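Local coordinates for hemolysin II regulatory protein (Bacillus cereus, PDB 2JJ7) that probably binds DNA as a dimeric TetR-family transcriptional regulator, with hemolysin II as its likely target, at residues Leu13-Lys18 with Ala34-Val39; Glu85-Phe90 with Asp171-Ile176; Glu106-Glu111 with Tyr121-Phe126; Tyr62-Glu67 with Thr91-Glu96; Phe142-Phe145 with His149-His152. All blocks are in the same frame, centred on the assembly; numbering follows the deposited sequence.

Contact 1: Leu13-Lys18 with Ala34-Val39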
# COMPACT_ATOMS: atom_id res chain seq x y z
N LEU B 13 0.73 -3.24 -29.12
CA LEU B 13 1.11 -2.60 -27.86
C LEU B 13 -0.09 -2.33 -26.96
O LEU B 13 0.00 -2.53 -25.74
CB LEU B 13 1.90 -1.32 -28.12
CG LEU B 13 3.34 -1.57 -28.60
CD1 LEU B 13 4.05 -0.26 -28.95
CD2 LEU B 13 4.14 -2.36 -27.57
N LYS B 14 -1.21 -1.89 -27.54
CA LYS B 14 -2.48 -1.76 -26.81
C LYS B 14 -2.84 -3.10 -26.18
O LYS B 14 -3.22 -3.17 -25.01
CB LYS B 14 -3.62 -1.30 -27.74
CG LYS B 14 -3.63 0.19 -28.03
CD LYS B 14 -4.72 0.59 -29.02
CE LYS B 14 -4.54 2.05 -29.44
NZ LYS B 14 -5.77 2.68 -30.00
N ALA B 15 -2.72 -4.17 -26.97
CA ALA B 15 -3.02 -5.54 -26.52
C ALA B 15 -2.12 -5.97 -25.37
O ALA B 15 -2.60 -6.53 -24.38
CB ALA B 15 -2.91 -6.53 -27.68
N ALA B 16 -0.83 -5.72 -25.53
CA ALA B 16 0.17 -6.13 -24.57
C ALA B 16 -0.01 -5.37 -23.24
O ALA B 16 0.02 -5.97 -22.18
CB ALA B 16 1.54 -5.91 -25.13
N LYS B 17 -0.22 -4.05 -23.31
CA LYS B 17 -0.60 -3.26 -22.13
C LYS B 17 -1.77 -3.90 -21.39
O LYS B 17 -1.70 -4.14 -20.18
CB LYS B 17 -0.99 -1.83 -22.55
CG LYS B 17 -1.37 -0.90 -21.40
CD LYS B 17 -2.03 0.39 -21.90
CE LYS B 17 -1.88 1.49 -20.88
NZ LYS B 17 -2.63 2.75 -21.24
N LYS B 18 -2.84 -4.20 -22.13
CA LYS B 18 -4.04 -4.81 -21.57
C LYS B 18 -3.76 -6.15 -20.90
O LYS B 18 -4.14 -6.37 -19.75
CB LYS B 18 -5.12 -5.00 -22.65
CG LYS B 18 -6.45 -5.50 -22.08
CD LYS B 18 -7.46 -5.86 -23.15
CE LYS B 18 -8.73 -6.40 -22.52
NZ LYS B 18 -9.89 -6.35 -23.45
N ALA B 34 -0.94 -11.64 -29.09
CA ALA B 34 -1.25 -11.70 -30.52
C ALA B 34 -2.74 -11.89 -30.73
O ALA B 34 -3.36 -11.18 -31.53
CB ALA B 34 -0.48 -12.80 -31.19
N LYS B 35 -3.30 -12.84 -29.98
CA LYS B 35 -4.72 -13.16 -30.05
C LYS B 35 -5.58 -11.95 -29.71
O LYS B 35 -6.56 -11.66 -30.41
CB LYS B 35 -5.05 -14.34 -29.12
CG LYS B 35 -6.49 -14.80 -29.19
CD LYS B 35 -6.72 -16.04 -28.34
CE LYS B 35 -7.95 -16.80 -28.82
NZ LYS B 35 -8.07 -18.14 -28.18
N GLU B 36 -5.20 -11.22 -28.65
CA GLU B 36 -5.92 -10.01 -28.25
C GLU B 36 -5.83 -8.91 -29.31
O GLU B 36 -6.82 -8.23 -29.60
CB GLU B 36 -5.43 -9.53 -26.87
CG GLU B 36 -5.96 -8.15 -26.43
CD GLU B 36 -7.47 -8.09 -26.20
OE1 GLU B 36 -8.07 -9.11 -25.79
OE2 GLU B 36 -8.05 -7.00 -26.42
N ALA B 37 -4.64 -8.76 -29.91
CA ALA B 37 -4.37 -7.76 -30.96
C ALA B 37 -4.99 -8.11 -32.31
O ALA B 37 -4.96 -7.30 -33.25
CB ALA B 37 -2.84 -7.57 -31.12
N LYS B 38 -5.54 -9.32 -32.40
CA LYS B 38 -6.10 -9.87 -33.63
C LYS B 38 -5.06 -9.90 -34.75
O LYS B 38 -5.35 -9.54 -35.90
CB LYS B 38 -7.38 -9.11 -34.05
CG LYS B 38 -8.53 -9.26 -33.05
CD LYS B 38 -9.91 -9.15 -33.72
CE LYS B 38 -10.53 -7.76 -33.55
NZ LYS B 38 -10.95 -7.49 -32.13
N VAL B 39 -3.84 -10.29 -34.39
CA VAL B 39 -2.76 -10.47 -35.37
C VAL B 39 -2.15 -11.84 -35.23
O VAL B 39 -2.21 -12.48 -34.18
CB VAL B 39 -1.61 -9.43 -35.27
CG1 VAL B 39 -2.15 -8.00 -35.27
CG2 VAL B 39 -0.74 -9.70 -34.05

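Contact 2: Glu85-Phe90 with Asp171-Ile176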
# COMPACT_ATOMS: atom_id res chain seq x y z
N GLU B 85 2.68 18.40 -6.61
CA GLU B 85 2.95 18.26 -8.03
C GLU B 85 3.29 16.83 -8.38
O GLU B 85 2.75 16.27 -9.35
CB GLU B 85 4.06 19.19 -8.51
CG GLU B 85 4.18 19.19 -10.04
CD GLU B 85 5.01 20.34 -10.59
OE1 GLU B 85 5.76 20.97 -9.83
OE2 GLU B 85 4.89 20.62 -11.79
N TYR B 86 4.18 16.24 -7.58
CA TYR B 86 4.55 14.85 -7.75
C TYR B 86 3.30 13.96 -7.77
O TYR B 86 3.10 13.17 -8.69
CB TYR B 86 5.49 14.44 -6.61
CG TYR B 86 5.75 12.96 -6.50
CD1 TYR B 86 4.87 12.12 -5.81
CD2 TYR B 86 6.89 12.39 -7.06
CE1 TYR B 86 5.11 10.76 -5.71
CE2 TYR B 86 7.13 11.04 -6.96
CZ TYR B 86 6.25 10.23 -6.29
OH TYR B 86 6.50 8.87 -6.18
N LEU B 87 2.47 14.10 -6.73
CA LEU B 87 1.27 13.28 -6.58
C LEU B 87 0.24 13.52 -7.68
O LEU B 87 -0.46 12.59 -8.09
CB LEU B 87 0.61 13.53 -5.21
CG LEU B 87 1.36 13.06 -3.96
CD1 LEU B 87 0.60 13.45 -2.70
CD2 LEU B 87 1.62 11.57 -3.99
N THR B 88 0.13 14.77 -8.13
CA THR B 88 -0.82 15.14 -9.19
C THR B 88 -0.40 14.47 -10.51
O THR B 88 -1.21 13.81 -11.18
CB THR B 88 -0.94 16.67 -9.32
OG1 THR B 88 -1.34 17.22 -8.06
CG2 THR B 88 -1.98 17.09 -10.40
N VAL B 89 0.88 14.60 -10.87
CA VAL B 89 1.42 13.99 -12.09
C VAL B 89 1.22 12.47 -12.08
O VAL B 89 0.74 11.89 -13.06
CB VAL B 89 2.91 14.32 -12.30
CG1 VAL B 89 3.50 13.51 -13.46
CG2 VAL B 89 3.13 15.82 -12.54
N PHE B 90 1.57 11.82 -10.97
CA PHE B 90 1.48 10.36 -10.93
C PHE B 90 0.06 9.80 -10.85
O PHE B 90 -0.26 8.88 -11.58
CB PHE B 90 2.42 9.76 -9.88
CG PHE B 90 3.84 9.69 -10.36
CD1 PHE B 90 4.82 10.52 -9.81
CD2 PHE B 90 4.19 8.83 -11.40
CE1 PHE B 90 6.14 10.47 -10.28
CE2 PHE B 90 5.51 8.77 -11.89
CZ PHE B 90 6.49 9.58 -11.33
N ASP B 171 -8.58 14.62 -4.63
CA ASP B 171 -8.84 14.34 -3.23
C ASP B 171 -7.81 13.40 -2.67
O ASP B 171 -7.40 13.56 -1.51
CB ASP B 171 -10.24 13.75 -3.04
CG ASP B 171 -11.34 14.74 -3.38
OD1 ASP B 171 -11.13 15.98 -3.30
OD2 ASP B 171 -12.45 14.26 -3.72
N LEU B 172 -7.39 12.43 -3.47
CA LEU B 172 -6.36 11.50 -3.05
C LEU B 172 -5.07 12.26 -2.74
O LEU B 172 -4.47 12.04 -1.69
CB LEU B 172 -6.12 10.40 -4.11
CG LEU B 172 -5.11 9.31 -3.74
CD1 LEU B 172 -5.43 8.66 -2.37
CD2 LEU B 172 -5.00 8.28 -4.85
N VAL B 173 -4.68 13.16 -3.65
CA VAL B 173 -3.51 14.03 -3.48
C VAL B 173 -3.63 14.85 -2.18
O VAL B 173 -2.72 14.81 -1.35
CB VAL B 173 -3.29 14.96 -4.72
CG1 VAL B 173 -2.16 15.99 -4.45
CG2 VAL B 173 -2.96 14.13 -5.98
N SER B 174 -4.75 15.55 -2.01
CA SER B 174 -5.04 16.33 -0.79
C SER B 174 -5.01 15.50 0.48
O SER B 174 -4.44 15.93 1.49
CB SER B 174 -6.39 17.02 -0.89
OG SER B 174 -6.29 18.12 -1.75
N ARG B 175 -5.63 14.32 0.44
CA ARG B 175 -5.72 13.46 1.62
C ARG B 175 -4.37 12.86 2.00
O ARG B 175 -4.07 12.67 3.18
CB ARG B 175 -6.77 12.37 1.42
CG ARG B 175 -8.20 12.87 1.33
CD ARG B 175 -9.21 11.75 1.60
NE ARG B 175 -9.38 11.51 3.04
CZ ARG B 175 -10.50 11.73 3.72
NH1 ARG B 175 -10.53 11.49 5.02
NH2 ARG B 175 -11.58 12.18 3.10
N ILE B 176 -3.55 12.55 0.99
CA ILE B 176 -2.20 12.06 1.27
C ILE B 176 -1.37 13.13 2.00
O ILE B 176 -0.73 12.85 3.01
CB ILE B 176 -1.49 11.56 -0.01
CG1 ILE B 176 -2.10 10.23 -0.46
CG2 ILE B 176 0.02 11.42 0.23
CD1 ILE B 176 -1.62 9.74 -1.86

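Contact 3: Glu106-Glu111 with Tyr121-Phe126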
# COMPACT_ATOMS: atom_id res chain seq x y z
N GLU B 106 4.45 -3.91 -9.09
CA GLU B 106 5.09 -5.22 -9.02
C GLU B 106 6.61 -5.13 -9.13
O GLU B 106 7.32 -5.80 -8.39
CB GLU B 106 4.57 -6.18 -10.11
CG GLU B 106 3.19 -6.79 -9.86
CD GLU B 106 3.03 -7.42 -8.46
OE1 GLU B 106 4.00 -8.04 -7.93
OE2 GLU B 106 1.91 -7.29 -7.90
N GLU B 107 7.10 -4.29 -10.05
CA GLU B 107 8.55 -4.13 -10.25
C GLU B 107 9.19 -3.41 -9.08
O GLU B 107 10.37 -3.64 -8.77
CB GLU B 107 8.85 -3.36 -11.54
CG GLU B 107 8.34 -4.03 -12.83
CD GLU B 107 9.24 -5.17 -13.35
OE1 GLU B 107 10.31 -5.43 -12.74
OE2 GLU B 107 8.88 -5.80 -14.37
N ILE B 108 8.43 -2.52 -8.45
CA ILE B 108 8.93 -1.81 -7.26
C ILE B 108 9.04 -2.75 -6.07
O ILE B 108 10.02 -2.72 -5.35
CB ILE B 108 8.05 -0.59 -6.87
CG1 ILE B 108 8.11 0.48 -7.97
CG2 ILE B 108 8.49 0.01 -5.51
CD1 ILE B 108 7.09 1.61 -7.78
N ILE B 109 8.03 -3.59 -5.86
CA ILE B 109 8.02 -4.39 -4.63
C ILE B 109 8.88 -5.63 -4.79
O ILE B 109 9.37 -6.15 -3.79
CB ILE B 109 6.60 -4.79 -4.15
CG1 ILE B 109 5.82 -5.50 -5.27
CG2 ILE B 109 5.87 -3.57 -3.59
CD1 ILE B 109 4.77 -6.50 -4.78
N LYS B 110 9.03 -6.10 -6.02
CA LYS B 110 9.86 -7.27 -6.29
C LYS B 110 10.81 -7.02 -7.46
O LYS B 110 10.44 -7.19 -8.62
CB LYS B 110 9.00 -8.53 -6.51
CG LYS B 110 9.84 -9.82 -6.59
CD LYS B 110 8.97 -11.06 -6.65
CE LYS B 110 9.80 -12.31 -6.89
NZ LYS B 110 9.01 -13.55 -6.64
N GLU B 111 12.02 -6.62 -7.12
CA GLU B 111 13.03 -6.29 -8.11
C GLU B 111 13.29 -7.44 -9.08
O GLU B 111 13.62 -8.56 -8.66
CB GLU B 111 14.33 -5.90 -7.40
CG GLU B 111 15.39 -5.32 -8.33
CD GLU B 111 16.64 -4.86 -7.60
OE1 GLU B 111 16.68 -4.87 -6.35
OE2 GLU B 111 17.60 -4.48 -8.30
N TYR B 121 11.40 4.92 -17.71
CA TYR B 121 10.04 5.15 -18.19
C TYR B 121 8.95 5.33 -17.11
O TYR B 121 7.80 5.61 -17.43
CB TYR B 121 9.66 4.07 -19.18
CG TYR B 121 10.64 3.97 -20.33
CD1 TYR B 121 11.43 2.84 -20.50
CD2 TYR B 121 10.80 5.03 -21.23
CE1 TYR B 121 12.33 2.74 -21.57
CE2 TYR B 121 11.70 4.95 -22.29
CZ TYR B 121 12.46 3.81 -22.45
OH TYR B 121 13.34 3.74 -23.50
N PHE B 122 9.32 5.18 -15.84
CA PHE B 122 8.36 5.41 -14.76
C PHE B 122 9.01 5.44 -13.38
O PHE B 122 8.97 6.45 -12.69
CB PHE B 122 7.22 4.36 -14.77
CG PHE B 122 6.08 4.71 -13.86
CD1 PHE B 122 5.01 5.45 -14.34
CD2 PHE B 122 6.11 4.35 -12.51
CE1 PHE B 122 3.95 5.81 -13.49
CE2 PHE B 122 5.07 4.70 -11.65
CZ PHE B 122 3.98 5.44 -12.14
N ILE B 123 9.62 4.32 -13.00
CA ILE B 123 10.09 4.13 -11.63
C ILE B 123 11.17 5.14 -11.21
O ILE B 123 11.18 5.58 -10.05
CB ILE B 123 10.55 2.67 -11.40
CG1 ILE B 123 9.34 1.75 -11.38
CG2 ILE B 123 11.34 2.54 -10.07
CD1 ILE B 123 9.64 0.28 -11.74
N GLY B 124 12.06 5.49 -12.14
CA GLY B 124 13.13 6.45 -11.87
C GLY B 124 12.58 7.76 -11.32
O GLY B 124 13.06 8.26 -10.30
N SER B 125 11.57 8.30 -11.98
CA SER B 125 10.95 9.55 -11.59
C SER B 125 10.07 9.39 -10.34
O SER B 125 10.00 10.29 -9.49
CB SER B 125 10.14 10.14 -12.73
OG SER B 125 10.98 10.52 -13.81
N PHE B 126 9.41 8.23 -10.24
CA PHE B 126 8.62 7.88 -9.07
C PHE B 126 9.47 7.87 -7.80
O PHE B 126 8.99 8.21 -6.71
CB PHE B 126 7.89 6.53 -9.29
CG PHE B 126 6.73 6.31 -8.34
CD1 PHE B 126 6.88 5.52 -7.21
CD2 PHE B 126 5.49 6.93 -8.57
CE1 PHE B 126 5.82 5.33 -6.32
CE2 PHE B 126 4.41 6.73 -7.68
CZ PHE B 126 4.56 5.93 -6.56

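Contact 4: Tyr62-Glu67 with Thr91-Glu96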
# COMPACT_ATOMS: atom_id res chain seq x y z
N TYR B 62 3.61 3.68 -22.79
CA TYR B 62 2.58 4.08 -21.83
C TYR B 62 3.11 4.62 -20.51
O TYR B 62 2.33 5.03 -19.65
CB TYR B 62 1.57 2.95 -21.60
CG TYR B 62 0.91 2.47 -22.87
CD1 TYR B 62 0.00 3.29 -23.56
CD2 TYR B 62 1.20 1.21 -23.42
CE1 TYR B 62 -0.61 2.86 -24.75
CE2 TYR B 62 0.60 0.78 -24.61
CZ TYR B 62 -0.31 1.61 -25.27
OH TYR B 62 -0.91 1.20 -26.45
N GLY B 63 4.43 4.65 -20.36
CA GLY B 63 5.03 5.28 -19.18
C GLY B 63 5.20 6.77 -19.43
O GLY B 63 4.55 7.35 -20.30
N LEU B 64 6.10 7.39 -18.67
CA LEU B 64 6.41 8.80 -18.85
C LEU B 64 7.08 9.10 -20.21
O LEU B 64 7.99 8.39 -20.63
CB LEU B 64 7.27 9.29 -17.68
CG LEU B 64 6.66 8.94 -16.31
CD1 LEU B 64 7.68 9.08 -15.20
CD2 LEU B 64 5.40 9.77 -16.03
N ALA B 65 6.62 10.16 -20.87
CA ALA B 65 7.21 10.60 -22.14
C ALA B 65 8.67 11.02 -21.96
O ALA B 65 9.49 10.85 -22.88
CB ALA B 65 6.40 11.73 -22.73
N ASN B 66 8.98 11.56 -20.79
CA ASN B 66 10.31 12.07 -20.44
C ASN B 66 10.52 11.93 -18.95
O ASN B 66 9.56 11.96 -18.18
CB ASN B 66 10.43 13.55 -20.77
CG ASN B 66 9.82 13.91 -22.11
OD1 ASN B 66 10.40 13.62 -23.16
ND2 ASN B 66 8.64 14.55 -22.08
N GLU B 67 11.77 11.79 -18.54
CA GLU B 67 12.12 11.87 -17.12
C GLU B 67 11.53 13.16 -16.55
O GLU B 67 11.56 14.20 -17.20
CB GLU B 67 13.62 11.80 -16.93
CG GLU B 67 14.23 10.56 -17.57
CD GLU B 67 15.60 10.21 -17.02
OE1 GLU B 67 16.35 11.14 -16.62
OE2 GLU B 67 15.92 8.99 -16.99
N THR B 91 -0.80 10.38 -10.02
CA THR B 91 -2.19 9.90 -9.97
C THR B 91 -2.88 10.12 -11.33
O THR B 91 -3.68 9.28 -11.76
CB THR B 91 -3.02 10.56 -8.85
OG1 THR B 91 -2.86 11.98 -8.89
CG2 THR B 91 -2.61 10.03 -7.46
N THR B 92 -2.57 11.23 -11.99
CA THR B 92 -3.11 11.50 -13.33
C THR B 92 -2.60 10.49 -14.35
O THR B 92 -3.39 9.98 -15.16
CB THR B 92 -2.80 12.94 -13.81
OG1 THR B 92 -3.49 13.86 -12.96
CG2 THR B 92 -3.21 13.16 -15.30
N HIS B 93 -1.31 10.17 -14.30
CA HIS B 93 -0.76 9.17 -15.22
C HIS B 93 -1.42 7.80 -15.05
O HIS B 93 -1.72 7.11 -16.04
CB HIS B 93 0.76 9.02 -15.09
CG HIS B 93 1.37 8.31 -16.25
ND1 HIS B 93 1.66 8.96 -17.44
CD2 HIS B 93 1.67 7.01 -16.46
CE1 HIS B 93 2.13 8.08 -18.31
NE2 HIS B 93 2.14 6.89 -17.74
N ILE B 94 -1.59 7.39 -13.79
CA ILE B 94 -2.17 6.08 -13.46
C ILE B 94 -3.66 6.02 -13.83
O ILE B 94 -4.15 4.98 -14.28
CB ILE B 94 -1.92 5.71 -11.97
CG1 ILE B 94 -0.41 5.49 -11.70
CG2 ILE B 94 -2.74 4.48 -11.52
CD1 ILE B 94 0.39 4.90 -12.88
N LYS B 95 -4.36 7.14 -13.66
CA LYS B 95 -5.74 7.25 -14.08
C LYS B 95 -5.84 6.94 -15.57
O LYS B 95 -6.71 6.21 -15.99
CB LYS B 95 -6.26 8.66 -13.83
CG LYS B 95 -7.70 8.72 -13.34
CD LYS B 95 -8.29 10.13 -13.42
CE LYS B 95 -7.34 11.19 -12.86
NZ LYS B 95 -8.01 12.51 -12.63
N GLU B 96 -4.92 7.51 -16.35
CA GLU B 96 -4.91 7.36 -17.81
C GLU B 96 -4.33 6.01 -18.22
O GLU B 96 -4.67 5.46 -19.27
CB GLU B 96 -4.10 8.49 -18.46
CG GLU B 96 -4.68 9.92 -18.24
CD GLU B 96 -3.71 11.05 -18.65
OE1 GLU B 96 -2.48 10.82 -18.71
OE2 GLU B 96 -4.18 12.18 -18.89

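Contact 5: Phe142-Phe145 with His149-His152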
# COMPACT_ATOMS: atom_id res chain seq x y z
N PHE B 142 6.20 17.67 7.31
CA PHE B 142 5.71 16.29 7.24
C PHE B 142 6.05 15.53 8.53
O PHE B 142 7.12 15.71 9.11
CB PHE B 142 6.26 15.52 6.02
CG PHE B 142 5.91 16.12 4.67
CD1 PHE B 142 4.73 16.87 4.49
CD2 PHE B 142 6.75 15.93 3.57
CE1 PHE B 142 4.42 17.43 3.24
CE2 PHE B 142 6.44 16.49 2.31
CZ PHE B 142 5.28 17.23 2.14
N HIS B 143 5.14 14.65 8.94
CA HIS B 143 5.31 13.88 10.17
C HIS B 143 4.88 12.43 9.93
O HIS B 143 3.74 12.17 9.55
CB HIS B 143 4.49 14.51 11.29
CG HIS B 143 4.73 15.97 11.44
ND1 HIS B 143 5.76 16.49 12.20
CD2 HIS B 143 4.09 17.04 10.90
CE1 HIS B 143 5.73 17.81 12.13
NE2 HIS B 143 4.73 18.17 11.34
N PHE B 144 5.81 11.51 10.16
CA PHE B 144 5.60 10.09 9.90
C PHE B 144 6.58 9.24 10.70
O PHE B 144 7.67 9.70 11.01
CB PHE B 144 5.72 9.78 8.38
CG PHE B 144 6.93 10.40 7.71
CD1 PHE B 144 6.78 11.50 6.86
CD2 PHE B 144 8.21 9.85 7.88
CE1 PHE B 144 7.91 12.08 6.22
CE2 PHE B 144 9.34 10.43 7.26
CZ PHE B 144 9.19 11.54 6.42
N PHE B 145 6.19 8.01 11.04
CA PHE B 145 7.03 7.18 11.90
C PHE B 145 8.29 6.63 11.21
O PHE B 145 9.32 6.42 11.86
CB PHE B 145 6.23 6.07 12.63
CG PHE B 145 5.81 4.90 11.76
CD1 PHE B 145 4.69 4.98 10.94
CD2 PHE B 145 6.51 3.70 11.82
CE1 PHE B 145 4.29 3.88 10.13
CE2 PHE B 145 6.13 2.60 11.03
CZ PHE B 145 5.00 2.69 10.18
N HIS B 149 8.17 3.18 5.36
CA HIS B 149 6.80 2.75 5.52
C HIS B 149 5.86 3.72 4.83
O HIS B 149 4.88 3.29 4.22
CB HIS B 149 6.46 2.60 7.00
CG HIS B 149 7.11 1.41 7.65
ND1 HIS B 149 6.50 0.17 7.72
CD2 HIS B 149 8.31 1.27 8.26
CE1 HIS B 149 7.29 -0.67 8.36
NE2 HIS B 149 8.39 -0.03 8.70
N THR B 150 6.20 5.01 4.89
CA THR B 150 5.46 6.08 4.23
C THR B 150 5.58 5.99 2.70
O THR B 150 4.60 6.14 1.98
CB THR B 150 5.91 7.46 4.73
OG1 THR B 150 5.81 7.49 6.17
CG2 THR B 150 5.04 8.57 4.13
N ILE B 151 6.80 5.75 2.22
CA ILE B 151 7.02 5.44 0.80
C ILE B 151 6.15 4.25 0.39
O ILE B 151 5.42 4.34 -0.58
CB ILE B 151 8.53 5.20 0.50
CG1 ILE B 151 9.30 6.53 0.64
CG2 ILE B 151 8.73 4.55 -0.90
CD1 ILE B 151 10.80 6.39 0.62
N HIS B 152 6.21 3.14 1.11
CA HIS B 152 5.40 1.99 0.71
C HIS B 152 3.89 2.30 0.75
O HIS B 152 3.14 1.89 -0.14
CB HIS B 152 5.70 0.70 1.50
CG HIS B 152 4.85 -0.45 1.07
ND1 HIS B 152 5.09 -1.16 -0.09
CD2 HIS B 152 3.69 -0.95 1.57
CE1 HIS B 152 4.15 -2.07 -0.25
NE2 HIS B 152 3.29 -1.96 0.74

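Contact 1: Leu13-Lys18 with Ala34-Val39
Helix 5-23 meets the end of helix 30-37 most closely at Ala15 and Ala37, whose CA atoms lie just 5.1 Å apart, close enough that small side chains suit the meeting point. Ala15 CB touches Ala37 CB at 3.6 Å, and it also rests against the aliphatic part of Glu36, 3.7 Å from Glu36 CG. Alanine suits both places because its one carbon fills the narrow gap without pushing the helices apart. Immediately beyond this point the chain turns away: Lys38 takes a positive phi and helix 30-37 closes in a Schellman motif, with Val39 N bonded back to Ala34 O.

Toward solvent the contact becomes ionic. Glu36 has CG anti to its backbone N (chi1 171°) and bends at chi2, so that CG lies over Ala15 while the carboxylate swings round to Lys18. Lys18 runs out nearly straight and crosses the glutamate at about a right angle. Its NZ forms a salt bridge with Glu36 OE2 at 3.6 Å, and Lys18 CD passes the same oxygen at 3.5 Å. Ile33 also packs on Ala15, and Ile12 on Ala37, extending the apolar seam along both helices.

The segment 34-39 belongs to the predicted helix-turn-helix, so this contact sets part of that motif against the first helix of the DNA-binding domain. Its chemistry is graded: close methyl packing at Ala15 and Ala37 probably sets the spacing, whereas the rather long ion pair lies at the edge and is probably the more adaptable element.

Contact 2: Glu85-Phe90 with Asp171-Ile176
Two long helices of the all-helical C-terminal domain typical of TetR regulators, 79-96 and 169-181, pack here in a nearly antiparallel arrangement. Their local axes come within 9.4 Å and run at 149° to one another. The layer between them is apolar and centres on Leu87 and Val173.

Val173 uses both of its methyls. CG2 sits against the Leu87 backbone, 3.6 Å from Leu87 O, and also 3.7 Å from Leu87 CB; CG1, placed anti to its own backbone N (chi1 173°), leans on Leu87 CB and reaches Thr88 OG1 at 3.9 Å. A beta-branched side chain suits this position because its two short arms spread across the neighbouring turn. Leu87, being longer, carries CD1 one helical turn farther, to Ile176 CG2 at 3.6 Å. Thr88 stands at the exposed margin, where its hydroxyl is hydrogen-bonded to Arg84 O of its own helix; it can therefore lie beside the valine methyls without seeking a polar partner on helix 169-181.

Helix 147-158 covers the apolar seam from another side: Ile154 touches both Leu87 and Ile176, and Ile157 and Val158 complete the packing on Ile176. One turn along helix 79-96, Thr91 continues the surface that Leu172 and Val173 touch, while Leu172 and Arg175 meet Phe163 of the second subunit, so helix 169-181 touches both helix 79-96 and the partner chain.

Contact 3: Glu106-Glu111 with Tyr121-Phe126
Apolar contacts join the end of helix 98-109 to the short helix 123-126. Ile108 and Ile123 slide past each other in opposite directions, their CG1 atoms 3.8 Å apart. The overlap sends the two CD1 atoms to different partners: Ile123 CD1 goes on to Glu107 CB at 3.7 Å, and Ile108 CD1 to the ring of Phe126, which it approaches obliquely, 4.0 Å from Phe126 CD1. Both isoleucines have CG1 anti to the carbonyl carbon (chi1 -65° in Ile108, -71° in Ile123), the setting that sends their long branches across the gap. Slender, branched chains of this kind can interleave where CA atoms remain 7.5 Å apart at the nearest pair.

These segments belong to the C-terminal domain of the TetR fold, and the chain between them, which includes helix 115-118, brings helix 123-126, with Phe122 at its N-cap position, back against helix 98-109. Phe126 also meets Phe90 edge-to-face and packs on Val158 and Thr155 of helix 147-158.

The polar end of Glu107 is turned away from this interface. The residue offers only its CB to Ile123; a bend at chi2 (-80°) takes the carboxylate elsewhere, where OE2 receives Tyr55 OH and the Arg114 side chain while OE1 pairs with Ser112 OG. Those partners would satisfy the carboxylate, probably charged, of this buried residue beside a hydrocarbon surface.

Contact 4: Tyr62-Glu67 with Thr91-Glu96
The hydrogen bond from His93 NE2 to Tyr62 O, 2.7 Å long, joins the loop after helix 51-62 to helix 79-96. It is short but not straight: the N-H...O angle is 144°, and the oxygen lies somewhat out of the imidazole plane. The direction of the bond places a proton on NE2. The next carbonyl follows closely, with Gly63 O 3.2 Å from His93 CE1, so that two successive carbonyl oxygens lie near the NE2 and CE1 atoms, one of them hydrogen-bonded.

His93 gets there because its CG is anti to the backbone N (chi1 -164°), throwing the ring off the helix toward the loop. Histidine suits the place: it is flat enough to lie close to the chain and still presents an N-H at its far end. Leu64 then covers one face of the ring, CD2 standing 4.3 Å from the centroid and 17° off the normal, a CH-pi contact displaced toward ND1. Gly63 is the first residue at which the backbone leaves the helical conformation.

Phe122 packs against His93, and the backbone of Leu64 is hydrogen-bonded to Tyr121, so the loop, helix 79-96 and the chain leading into helix 123-126 meet here. The Tyr62 ring, meanwhile, projects toward helix 5-23, where it meets Lys17 in a cation-pi contact; the turn thus lies between the DNA-binding domain and the C-terminal helices.

Contact 5: Phe142-Phe145 with His149-His152
This is a local, largely aromatic contact in which the loop after helix 129-138 folds against the first turns of helix 147-158. Phe145 lies across His149: its CZ is 3.5 Å from His149 CB, and its CZ and CE2 atoms come over one face of the imidazole, with Phe145 CE2 3.7 Å from His149 CG. The two ring planes are inclined at 36° and their centroids lie 4.9 Å apart, an oblique pairing. The CG of Phe145 is wedged between the backbone N and the carbonyl carbon (chi1 75°), which folds the ring back over the helix; a large flat side chain can span the distance from loop to helix while the CA atoms stay 7.8 Å apart.

Only three residues separate the segments, so the loop packs on the helix it leads into. Within the C-terminal domain, this turn lies at the dimer interface: Phe145 packs on Glu22, His149 on Ile109 and Thr150 on Phe160, all three of the second subunit.

Phe144 meets Thr150 more closely. Its CB is 3.2 Å from Thr150 OG1, and its ring carbon CG follows at 3.5 Å from the same oxygen. That hydroxyl has its hydrogen-bonding partner in Ser146 O, one turn back, which lets threonine sit against a hydrocarbon neighbour. Leu180 of helix 169-181 touches both Phe144 and Thr150, and Leu133 of helix 129-138 packs on the threonine.

From the N terminus, contact 1 closes first, joining helix 5-23 to helix 30-37 inside the DNA-binding domain. Contact 4 comes next in closing, bringing the loop after helix 51-62 to helix 79-96; it touches contact 1 through Tyr62, which reaches Lys14 and Lys17. Contact 2 starts on that same helix 79-96 before contact 4 has closed, so the two cross, and its long loop ends only at helix 169-181. Within this loop contact 3 joins helix 98-109 to helix 123-126, and contact 5 then joins the loop after helix 129-138 to helix 147-158; the two touch through Ile109 and His152. Contact 3 also meets contacts 2 and 4 around Phe90, Phe122 and Leu64.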